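Exopolygalacturonase (Yersinia enterocolitica, PDB 2UVF) hydrolyses polygalacturonic acid of pectin, probably releasing products from chain ends, as a family 28 glycoside hydrolase that binds digalacturonic acid. Local coordinates at residues T400-I405 against F431-H435; L290-S296 against Q373-N378; L452-M458 against T481-M487. One frame throughout, in Å; residues are numbered along the deposited sequence.

Contact 1 of 3, residues T400-I405 against F431-H435; sequences TGDDCI and FRMGH. With NI (nickel (II) ion), chain K; ADA (alpha-D-galactopyranuronic acid), chain C.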
loop_
_atom_site.group_PDB
_atom_site.type_symbol
_atom_site.label_atom_id
_atom_site.label_comp_id
_atom_site.label_asym_id
_atom_site.label_seq_id
_atom_site.Cartn_x
_atom_site.Cartn_y
_atom_site.Cartn_z
ATOM N N THR A 400 5.003 2.587 -8.794
ATOM C CA THR A 400 5.641 3.348 -7.723
ATOM C C THR A 400 7.162 3.339 -7.873
ATOM O O THR A 400 7.721 2.472 -8.524
ATOM C CB THR A 400 5.211 2.796 -6.327
ATOM O OG1 THR A 400 5.562 1.414 -6.233
ATOM C CG2 THR A 400 3.704 2.923 -6.106
ATOM N N GLY A 401 7.816 4.323 -7.263
ATOM C CA GLY A 401 9.261 4.429 -7.288
ATOM C C GLY A 401 9.918 3.442 -6.351
ATOM O O GLY A 401 11.079 3.102 -6.552
ATOM N N ASP A 402 9.176 2.983 -5.345
ATOM C CA ASP A 402 9.687 2.011 -4.367
ATOM C C ASP A 402 8.644 0.933 -4.083
ATOM O O ASP A 402 7.895 0.531 -4.995
ATOM C CB ASP A 402 10.112 2.726 -3.072
ATOM C CG ASP A 402 11.274 2.037 -2.386
ATOM O OD1 ASP A 402 11.030 1.031 -1.694
ATOM O OD2 ASP A 402 12.429 2.489 -2.550
ATOM N N ASP A 403 8.587 0.446 -2.839
ATOM C CA ASP A 403 7.658 -0.634 -2.487
ATOM C C ASP A 403 6.261 -0.107 -2.772
ATOM O O ASP A 403 6.022 1.084 -2.615
ATOM C CB ASP A 403 7.744 -1.011 -0.999
ATOM C CG ASP A 403 9.105 -1.581 -0.599
ATOM O OD1 ASP A 403 9.799 -2.169 -1.477
ATOM O OD2 ASP A 403 9.467 -1.477 0.607
ATOM N N CYS A 404 5.353 -0.982 -3.193
ATOM C CA CYS A 404 3.976 -0.584 -3.423
ATOM C C CYS A 404 3.234 -0.408 -2.107
ATOM O O CYS A 404 2.727 0.668 -1.834
ATOM C CB CYS A 404 3.265 -1.581 -4.350
ATOM S SG CYS A 404 4.075 -1.831 -5.973
ATOM N N ILE A 405 3.119 -1.478 -1.326
ATOM C CA ILE A 405 2.579 -1.396 0.020
ATOM C C ILE A 405 3.665 -1.899 0.965
ATOM O O ILE A 405 4.187 -3.010 0.808
ATOM C CB ILE A 405 1.241 -2.179 0.212
ATOM C CG1 ILE A 405 0.174 -1.676 -0.764
ATOM C CG2 ILE A 405 0.736 -2.087 1.676
ATOM C CD1 ILE A 405 -0.984 -2.654 -0.946
ATOM N N PHE A 431 -1.060 -4.166 -9.150
ATOM C CA PHE A 431 0.309 -3.697 -8.939
ATOM C C PHE A 431 1.016 -3.717 -10.279
ATOM O O PHE A 431 1.031 -4.757 -10.937
ATOM C CB PHE A 431 1.054 -4.580 -7.923
ATOM C CG PHE A 431 0.366 -4.680 -6.596
ATOM C CD1 PHE A 431 0.712 -3.832 -5.553
ATOM C CD2 PHE A 431 -0.628 -5.639 -6.382
ATOM C CE1 PHE A 431 0.066 -3.915 -4.311
ATOM C CE2 PHE A 431 -1.276 -5.740 -5.150
ATOM C CZ PHE A 431 -0.929 -4.878 -4.104
ATOM N N ARG A 432 1.516 -2.571 -10.725
ATOM C CA ARG A 432 2.369 -2.531 -11.893
ATOM C C ARG A 432 3.815 -2.508 -11.390
ATOM O O ARG A 432 4.205 -3.390 -10.665
ATOM C CB ARG A 432 2.026 -1.357 -12.823
ATOM C CG ARG A 432 2.463 -1.564 -14.275
ATOM C CD ARG A 432 1.948 -0.448 -15.179
ATOM N NE ARG A 432 2.560 -0.482 -16.499
ATOM C CZ ARG A 432 3.779 -0.027 -16.782
ATOM N NH1 ARG A 432 4.245 -0.115 -18.027
ATOM N NH2 ARG A 432 4.549 0.498 -15.820
ATOM N N MET A 433 4.600 -1.504 -11.746
ATOM C CA MET A 433 5.990 -1.452 -11.267
ATOM C C MET A 433 6.094 -1.038 -9.812
ATOM O O MET A 433 5.201 -0.375 -9.269
ATOM C CB MET A 433 6.901 -0.617 -12.196
ATOM C CG MET A 433 6.895 -1.190 -13.594
ATOM S SD MET A 433 8.081 -0.620 -14.761
ATOM C CE MET A 433 9.617 -0.947 -13.919
ATOM N N GLY A 434 7.178 -1.476 -9.178
ATOM C CA GLY A 434 7.436 -1.174 -7.772
ATOM C C GLY A 434 8.350 -2.244 -7.226
ATOM O O GLY A 434 8.544 -3.259 -7.866
ATOM N N HIS A 435 8.900 -2.021 -6.038
ATOM C CA HIS A 435 9.953 -2.869 -5.507
ATOM C C HIS A 435 9.384 -4.113 -4.840
ATOM O O HIS A 435 10.128 -5.014 -4.466
ATOM C CB HIS A 435 10.819 -2.090 -4.499
ATOM C CG HIS A 435 11.704 -1.057 -5.113
ATOM N ND1 HIS A 435 11.463 -0.501 -6.354
ATOM C CD2 HIS A 435 12.820 -0.452 -4.638
ATOM C CE1 HIS A 435 12.399 0.392 -6.619
ATOM N NE2 HIS A 435 13.223 0.454 -5.588
HETATM NI NI NI K . 12.075 2.084 -8.071
HETATM C C1 ADA C . 12.760 1.312 0.853
HETATM C C2 ADA C . 12.148 2.542 1.556
HETATM C C3 ADA C . 13.262 3.148 2.440
HETATM C C4 ADA C . 13.428 2.182 3.626
HETATM C C5 ADA C . 13.925 0.851 3.033
HETATM C C6 ADA C . 14.062 -0.230 4.130
HETATM O O1 ADA C . 13.969 1.616 0.098
HETATM O O2 ADA C . 11.590 3.472 0.656
HETATM O O3 ADA C . 13.011 4.521 2.827
HETATM O O4 ADA C . 12.115 1.934 4.187
HETATM O O5 ADA C . 13.049 0.363 1.926
HETATM O O6B ADA C . 13.036 -0.888 4.439
HETATM O O6A ADA C . 15.194 -0.399 4.651
HETATM O O HOH W 1 9.999 1.318 -9.038
HETATM O O HOH W 2 13.329 1.179 -9.642
HETATM O O HOH W 3 14.180 3.098 -7.169
#
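The H435 imidazole lays one face over the backbone of D402: the D402 CA sits 3.7 Å from the ring centroid, almost on its normal, a CH-pi contact. D402 O is gripped twice, by H435 N at 2.9 Å and by the T400 hydroxyl OG1 at 2.8 Å, the two donors arriving from opposite faces of the carbonyl plane. T400 OG1 can serve this bond because it stands between its own N and carbonyl carbon (chi1 58°), which also brings it alongside the CA of G434. T400 N donates to M433 O at 3.0 Å, joining the two coils. The F431 ring offers its edge: C404 CB meets CD1 of F431 at 3.6 Å, and I405 CD1 meets CE1 of F431 at 3.7 Å, with C404 SG also at the rim. The same segment also binds ligands. Nickel is coordinated by G401 O at 2.1 Å, together with D376 and three waters. D402 OD2 accepts a hydrogen bond from O1 of the galacturonic acid at 3.2 Å, while D402 OD1 takes the N-H of D403. Turns of adjacent beta-helix coils here carry the sugar site of this family 28 glycoside hydrolase.

Contact 2 of 3, residues L290-S296 against Q373-N378; sequences LPQYVAS and QTYDAN. With NI (nickel (II) ion), chain K; SO4 (sulfate ion), chain I; SO4 (sulfate ion), chain G.
Q373 reaches across P291 at about a right angle, its CB resting 3.7 Å from P291 CG. Its CG lies by L290 CD2 and its CD near P291 CD. At the tip, Q373 OE1 meets P291 CD at 3.6 Å. Q373 NE2 comes to 3.8 Å from L290 CD2. The extended chain carries the amide on to R350, whose NE bonds to Q373 OE1; the bond from NE2 to a sulfate, probably from the crystallisation liquor, is weak and of doubtful length. Here strand 289-293, the second arm of an antiparallel hairpin with 280-283, lies against the loop that leaves strand 371-373 of the parallel beta-helix. Y293 fastens the two with both its peptide groups: its N donates to Y375 O at 2.7 Å, and its O accepts D376 N at 2.9 Å. Its ring turns an edge to Q373 O, with CE2 of Y293 3.1 Å from that oxygen. The Y375-D376 peptide is cis, and D376 CB sits over the centre of the Y375 ring. From there D376 CG runs anti to the backbone N (chi1 -164°), past A295 CB, so that OD2 of D376 binds nickel at 2.1 Å. Water 5 ties V294 O and S296 N to N378 N, and N378 ND2 bonds to Y326.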
loop_
_atom_site.group_PDB
_atom_site.type_symbol
_atom_site.label_atom_id
_atom_site.label_comp_id
_atom_site.label_asym_id
_atom_site.label_seq_id
_atom_site.Cartn_x
_atom_site.Cartn_y
_atom_site.Cartn_z
ATOM N N LEU A 290 1.405 6.939 -18.778
ATOM C CA LEU A 290 1.996 7.003 -17.428
ATOM C C LEU A 290 3.150 7.990 -17.366
ATOM O O LEU A 290 4.035 7.934 -18.229
ATOM C CB LEU A 290 2.554 5.642 -17.028
ATOM C CG LEU A 290 1.583 4.587 -16.564
ATOM C CD1 LEU A 290 2.365 3.319 -16.364
ATOM C CD2 LEU A 290 0.904 5.035 -15.275
ATOM N N PRO A 291 3.174 8.868 -16.323
ATOM C CA PRO A 291 4.349 9.721 -16.095
ATOM C C PRO A 291 5.538 8.926 -15.594
ATOM O O PRO A 291 5.361 7.954 -14.843
ATOM C CB PRO A 291 3.887 10.696 -14.995
ATOM C CG PRO A 291 2.866 9.928 -14.225
ATOM C CD PRO A 291 2.118 9.129 -15.319
ATOM N N GLN A 292 6.735 9.338 -16.004
ATOM C CA GLN A 292 7.962 8.685 -15.581
ATOM C C GLN A 292 8.859 9.727 -14.915
ATOM O O GLN A 292 9.165 10.742 -15.519
ATOM C CB GLN A 292 8.671 8.067 -16.792
ATOM C CG GLN A 292 7.777 7.100 -17.597
ATOM C CD GLN A 292 7.734 5.729 -16.976
ATOM O OE1 GLN A 292 6.822 5.395 -16.197
ATOM N NE2 GLN A 292 8.719 4.923 -17.297
ATOM N N TYR A 293 9.261 9.469 -13.672
ATOM C CA TYR A 293 10.072 10.393 -12.900
ATOM C C TYR A 293 11.495 9.865 -12.821
ATOM O O TYR A 293 11.720 8.641 -12.783
ATOM C CB TYR A 293 9.440 10.633 -11.526
ATOM C CG TYR A 293 8.060 11.243 -11.638
ATOM C CD1 TYR A 293 7.904 12.581 -12.036
ATOM C CD2 TYR A 293 6.905 10.477 -11.407
ATOM C CE1 TYR A 293 6.652 13.147 -12.182
ATOM C CE2 TYR A 293 5.622 11.041 -11.537
ATOM C CZ TYR A 293 5.507 12.374 -11.930
ATOM O OH TYR A 293 4.264 12.958 -12.047
ATOM N N VAL A 294 12.461 10.787 -12.863
ATOM C CA VAL A 294 13.872 10.393 -12.921
ATOM C C VAL A 294 14.260 9.544 -11.700
ATOM O O VAL A 294 13.835 9.846 -10.564
ATOM C CB VAL A 294 14.824 11.645 -13.088
ATOM C CG1 VAL A 294 14.811 12.530 -11.850
ATOM C CG2 VAL A 294 16.256 11.213 -13.438
ATOM N N ALA A 295 15.044 8.492 -11.951
ATOM C CA ALA A 295 15.635 7.661 -10.890
ATOM C C ALA A 295 16.992 8.178 -10.424
ATOM O O ALA A 295 18.003 8.096 -11.139
ATOM C CB ALA A 295 15.720 6.169 -11.310
ATOM N N SER A 296 17.014 8.699 -9.201
ATOM C CA SER A 296 18.177 9.443 -8.708
ATOM C C SER A 296 18.870 8.757 -7.534
ATOM O O SER A 296 18.414 7.716 -7.059
ATOM C CB SER A 296 17.744 10.853 -8.323
ATOM O OG SER A 296 18.856 11.709 -8.116
ATOM N N GLN A 373 1.218 7.047 -9.289
ATOM C CA GLN A 373 2.033 7.146 -10.475
ATOM C C GLN A 373 3.320 7.903 -10.105
ATOM O O GLN A 373 3.444 9.124 -10.315
ATOM C CB GLN A 373 1.252 7.859 -11.596
ATOM C CG GLN A 373 -0.120 7.242 -11.990
ATOM C CD GLN A 373 -0.854 8.114 -13.013
ATOM O OE1 GLN A 373 -0.705 9.341 -13.018
ATOM N NE2 GLN A 373 -1.626 7.492 -13.883
ATOM N N THR A 374 4.276 7.164 -9.543
ATOM C CA THR A 374 5.458 7.762 -8.933
ATOM C C THR A 374 6.728 7.028 -9.341
ATOM O O THR A 374 7.747 7.174 -8.690
ATOM C CB THR A 374 5.366 7.806 -7.385
ATOM O OG1 THR A 374 5.440 6.481 -6.844
ATOM C CG2 THR A 374 4.052 8.437 -6.921
ATOM N N TYR A 375 6.659 6.237 -10.412
ATOM C CA TYR A 375 7.830 5.574 -10.959
ATOM C C TYR A 375 8.611 6.651 -11.671
ATOM O O TYR A 375 8.005 7.409 -12.435
ATOM C CB TYR A 375 7.423 4.479 -11.957
ATOM C CG TYR A 375 8.600 3.694 -12.487
ATOM C CD1 TYR A 375 9.125 2.636 -11.758
ATOM C CD2 TYR A 375 9.200 4.015 -13.706
ATOM C CE1 TYR A 375 10.210 1.928 -12.207
ATOM C CE2 TYR A 375 10.267 3.284 -14.173
ATOM C CZ TYR A 375 10.760 2.235 -13.412
ATOM O OH TYR A 375 11.846 1.497 -13.843
ATOM N N ASP A 376 9.919 6.769 -11.433
ATOM C CA ASP A 376 10.686 5.942 -10.491
ATOM C C ASP A 376 11.322 6.845 -9.411
ATOM O O ASP A 376 12.539 6.874 -9.257
ATOM C CB ASP A 376 11.780 5.180 -11.252
ATOM C CG ASP A 376 12.352 4.040 -10.462
ATOM O OD1 ASP A 376 13.362 3.452 -10.911
ATOM O OD2 ASP A 376 11.800 3.717 -9.386
ATOM N N ALA A 377 10.484 7.583 -8.691
ATOM C CA ALA A 377 10.922 8.493 -7.640
ATOM C C ALA A 377 11.603 7.734 -6.487
ATOM O O ALA A 377 10.983 6.861 -5.862
ATOM C CB ALA A 377 9.753 9.319 -7.151
ATOM N N ASN A 378 12.882 8.037 -6.249
ATOM C CA ASN A 378 13.678 7.344 -5.209
ATOM C C ASN A 378 13.002 7.411 -3.842
ATOM O O ASN A 378 12.696 8.502 -3.343
ATOM C CB ASN A 378 15.103 7.899 -5.132
ATOM C CG ASN A 378 16.102 6.917 -4.485
ATOM O OD1 ASN A 378 15.914 5.696 -4.487
ATOM N ND2 ASN A 378 17.173 7.459 -3.937
HETATM NI NI NI K . 12.075 2.084 -8.071
HETATM S S SO4 I . 17.716 3.340 -2.157
HETATM O O1 SO4 I . 16.795 3.149 -3.277
HETATM O O2 SO4 I . 18.991 2.723 -2.510
HETATM O O3 SO4 I . 17.932 4.766 -1.918
HETATM O O4 SO4 I . 17.158 2.724 -0.950
HETATM S S SO4 G . -4.265 4.578 -14.508
HETATM O O1 SO4 G . -5.520 4.978 -13.865
HETATM O O2 SO4 G . -4.486 4.493 -15.949
HETATM O O3 SO4 G . -3.171 5.516 -14.253
HETATM O O4 SO4 G . -3.873 3.286 -13.969
HETATM O O HOH W 4 4.324 6.138 -12.758
HETATM O O HOH W 5 14.576 9.723 -8.194
HETATM O O HOH W 2 13.329 1.179 -9.642
HETATM O O HOH W 1 9.999 1.318 -9.038
HETATM O O HOH W 3 14.180 3.098 -7.169
#

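Contact 3 of 3, residues L452-M458 against T481-M487; sequences LAENNVM and TFRNNAM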
loop_
_atom_site.group_PDB
_atom_site.type_symbol
_atom_site.label_atom_id
_atom_site.label_comp_id
_atom_site.label_asym_id
_atom_site.label_seq_id
_atom_site.Cartn_x
_atom_site.Cartn_y
_atom_site.Cartn_z
ATOM N N LEU A 452 -3.316 -10.044 5.334
ATOM C CA LEU A 452 -3.943 -10.856 4.262
ATOM C C LEU A 452 -4.004 -10.162 2.884
ATOM O O LEU A 452 -4.741 -9.195 2.692
ATOM C CB LEU A 452 -5.338 -11.392 4.693
ATOM C CG LEU A 452 -6.156 -12.186 3.653
ATOM C CD1 LEU A 452 -5.424 -13.438 3.170
ATOM C CD2 LEU A 452 -7.544 -12.546 4.152
ATOM N N ALA A 453 -3.232 -10.676 1.927
ATOM C CA ALA A 453 -3.202 -10.139 0.560
ATOM C C ALA A 453 -3.834 -11.136 -0.449
ATOM O O ALA A 453 -3.215 -12.132 -0.841
ATOM C CB ALA A 453 -1.756 -9.766 0.160
ATOM N N GLU A 454 -5.071 -10.855 -0.863
ATOM C CA GLU A 454 -5.824 -11.784 -1.717
ATOM C C GLU A 454 -6.467 -11.082 -2.882
ATOM O O GLU A 454 -6.872 -9.941 -2.778
ATOM C CB GLU A 454 -6.904 -12.531 -0.915
ATOM C CG GLU A 454 -7.843 -11.620 -0.108
ATOM C CD GLU A 454 -8.953 -12.385 0.568
ATOM O OE1 GLU A 454 -8.988 -13.627 0.414
ATOM O OE2 GLU A 454 -9.788 -11.748 1.257
ATOM N N ASN A 455 -6.585 -11.804 -3.985
ATOM C CA ASN A 455 -7.404 -11.388 -5.126
ATOM C C ASN A 455 -6.845 -10.107 -5.739
ATOM O O ASN A 455 -7.578 -9.143 -5.995
ATOM C CB ASN A 455 -8.904 -11.283 -4.752
ATOM C CG ASN A 455 -9.558 -12.654 -4.481
ATOM O OD1 ASN A 455 -10.001 -12.956 -3.359
ATOM N ND2 ASN A 455 -9.640 -13.470 -5.508
ATOM N N ASN A 456 -5.528 -10.144 -5.975
ATOM C CA ASN A 456 -4.756 -9.053 -6.513
ATOM C C ASN A 456 -4.095 -9.558 -7.791
ATOM O O ASN A 456 -3.861 -10.758 -7.970
ATOM C CB ASN A 456 -3.643 -8.573 -5.531
ATOM C CG ASN A 456 -4.177 -8.013 -4.214
ATOM O OD1 ASN A 456 -4.719 -6.912 -4.156
ATOM N ND2 ASN A 456 -3.988 -8.758 -3.144
ATOM N N VAL A 457 -3.770 -8.624 -8.669
ATOM C CA VAL A 457 -3.018 -8.926 -9.884
ATOM C C VAL A 457 -1.726 -8.085 -9.897
ATOM O O VAL A 457 -1.756 -6.901 -9.568
ATOM C CB VAL A 457 -3.911 -8.689 -11.155
ATOM C CG1 VAL A 457 -3.101 -8.305 -12.336
ATOM C CG2 VAL A 457 -4.713 -9.942 -11.452
ATOM N N MET A 458 -0.601 -8.716 -10.245
ATOM C CA MET A 458 0.684 -8.018 -10.344
ATOM C C MET A 458 1.268 -8.192 -11.743
ATOM O O MET A 458 1.402 -9.318 -12.225
ATOM C CB MET A 458 1.687 -8.566 -9.328
ATOM C CG MET A 458 1.333 -8.361 -7.886
ATOM S SD MET A 458 -0.014 -9.417 -7.309
ATOM C CE MET A 458 0.160 -9.082 -5.569
ATOM N N THR A 481 -0.508 -13.951 5.082
ATOM C CA THR A 481 -1.104 -14.812 4.051
ATOM C C THR A 481 -1.087 -14.107 2.710
ATOM O O THR A 481 -1.521 -12.964 2.592
ATOM C CB THR A 481 -2.566 -15.279 4.395
ATOM O OG1 THR A 481 -2.544 -16.104 5.561
ATOM C CG2 THR A 481 -3.178 -16.101 3.256
ATOM N N PHE A 482 -0.597 -14.811 1.700
ATOM C CA PHE A 482 -0.503 -14.283 0.355
ATOM C C PHE A 482 -1.144 -15.308 -0.574
ATOM O O PHE A 482 -0.545 -16.317 -0.907
ATOM C CB PHE A 482 0.971 -14.041 0.007
ATOM C CG PHE A 482 1.191 -13.381 -1.320
ATOM C CD1 PHE A 482 1.367 -11.996 -1.400
ATOM C CD2 PHE A 482 1.238 -14.134 -2.489
ATOM C CE1 PHE A 482 1.598 -11.393 -2.620
ATOM C CE2 PHE A 482 1.467 -13.529 -3.697
ATOM C CZ PHE A 482 1.644 -12.153 -3.764
ATOM N N ARG A 483 -2.375 -15.030 -0.995
ATOM C CA ARG A 483 -3.195 -16.045 -1.662
ATOM C C ARG A 483 -4.077 -15.496 -2.780
ATOM O O ARG A 483 -4.370 -14.316 -2.817
ATOM C CB ARG A 483 -4.060 -16.801 -0.627
ATOM C CG ARG A 483 -5.172 -15.997 -0.015
ATOM C CD ARG A 483 -6.104 -16.892 0.753
ATOM N NE ARG A 483 -7.277 -16.191 1.257
ATOM C CZ ARG A 483 -7.951 -16.537 2.358
ATOM N NH1 ARG A 483 -7.551 -17.571 3.098
ATOM N NH2 ARG A 483 -9.008 -15.834 2.732
ATOM N N ASN A 484 -4.529 -16.380 -3.669
ATOM C CA ASN A 484 -5.488 -15.989 -4.687
ATOM C C ASN A 484 -5.019 -14.743 -5.431
ATOM O O ASN A 484 -5.772 -13.803 -5.638
ATOM C CB ASN A 484 -6.854 -15.761 -4.066
ATOM C CG ASN A 484 -7.436 -17.017 -3.479
ATOM O OD1 ASN A 484 -7.041 -18.125 -3.841
ATOM N ND2 ASN A 484 -8.384 -16.852 -2.566
ATOM N N ASN A 485 -3.750 -14.766 -5.819
ATOM C CA ASN A 485 -3.119 -13.672 -6.548
ATOM C C ASN A 485 -2.552 -14.209 -7.830
ATOM O O ASN A 485 -1.999 -15.309 -7.852
ATOM C CB ASN A 485 -1.964 -13.071 -5.732
ATOM C CG ASN A 485 -2.423 -12.432 -4.454
ATOM O OD1 ASN A 485 -1.830 -12.636 -3.392
ATOM N ND2 ASN A 485 -3.471 -11.661 -4.532
ATOM N N ALA A 486 -2.649 -13.405 -8.890
ATOM C CA ALA A 486 -2.058 -13.758 -10.166
ATOM C C ALA A 486 -0.987 -12.771 -10.573
ATOM O O ALA A 486 -1.156 -11.568 -10.434
ATOM C CB ALA A 486 -3.137 -13.882 -11.256
ATOM N N MET A 487 0.117 -13.285 -11.113
ATOM C CA MET A 487 1.266 -12.435 -11.386
ATOM C C MET A 487 1.935 -12.754 -12.713
ATOM O O MET A 487 1.998 -13.906 -13.116
ATOM C CB MET A 487 2.282 -12.537 -10.252
ATOM C CG MET A 487 1.656 -12.534 -8.849
ATOM S SD MET A 487 2.821 -12.069 -7.542
ATOM C CE MET A 487 3.647 -13.566 -7.124
#
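Segments 452-458 and 481-487 run parallel in exact register, residue for residue, the axes of strands 452-454 and 481-483 lying 4.9 Å apart at 4°. They are neighbouring coils of the right-handed parallel beta-helix, each bent at an asparagine, N455 and N484, that takes left-handed backbone angles. Ladder bonds run on both sides of the bend: A453 N to T481 O and R483 N to A453 O before it, A486 N to N456 O and M458 N to A486 O after it. At the corner, N455 N makes only a weak, bent bond to N484 O. The side chains of N456 and N485 run alongside each other in the same direction, their amide planes 33° apart, a stack of amides resembling the asparagine ladders of parallel beta-helices. N456 ND2 bonds to L426 O and its OD1 to N429 ND2.

On the face with L452 and E454, the R483 guanidinium grips one carboxylate oxygen side-on, NE and NH2 each 3.2 Å from E454 OE1. That oxygen lies in the guanidinium plane, yet both nitrogens approach from above the carboxylate plane. The other oxygen, E454 OE2, bonds to W425 and Q113. L452 CD1 lies over one face of the guanidinium, toward its rim, and presses tightly on T481 CG2 at 3.5 Å. Past the corner, V457 and A486 point out of their own strands and meet F98 and Y99 of helix 92-100.

A453 and F482 before the corner, and M458 and M487 after it, turn to the other sides of their strands. SD of M458 touches CG of M487 at 3.9 Å. M458 and F482 approach from opposite directions, and the bend at chi2 (73°) brings M458 CE within 3.9 Å of F482 CZ.

How the contacts relate
Contacts 1 and 3 are buried within the beta-helix, whereas contact 2 is only partly buried and brings in a hairpin laid against the coils. Contacts 1 and 2 meet at the nickel ion, which takes one oxygen from each and shares three waters, and T374 OG1 of contact 2 probably bonds to G401 N of contact 1. Contact 1 joins contact 3 through F431, whose N probably bonds to V457 O and whose ring packs on M458 CE. Near the sugar and metal the chemistry is that of polar loops; 452-458 with 481-487, about 25 Å from contact 2 between centres, combines strand pairing with an E454-R483 salt bridge, asparagine amides packed alongside one another and apolar side-chain contacts.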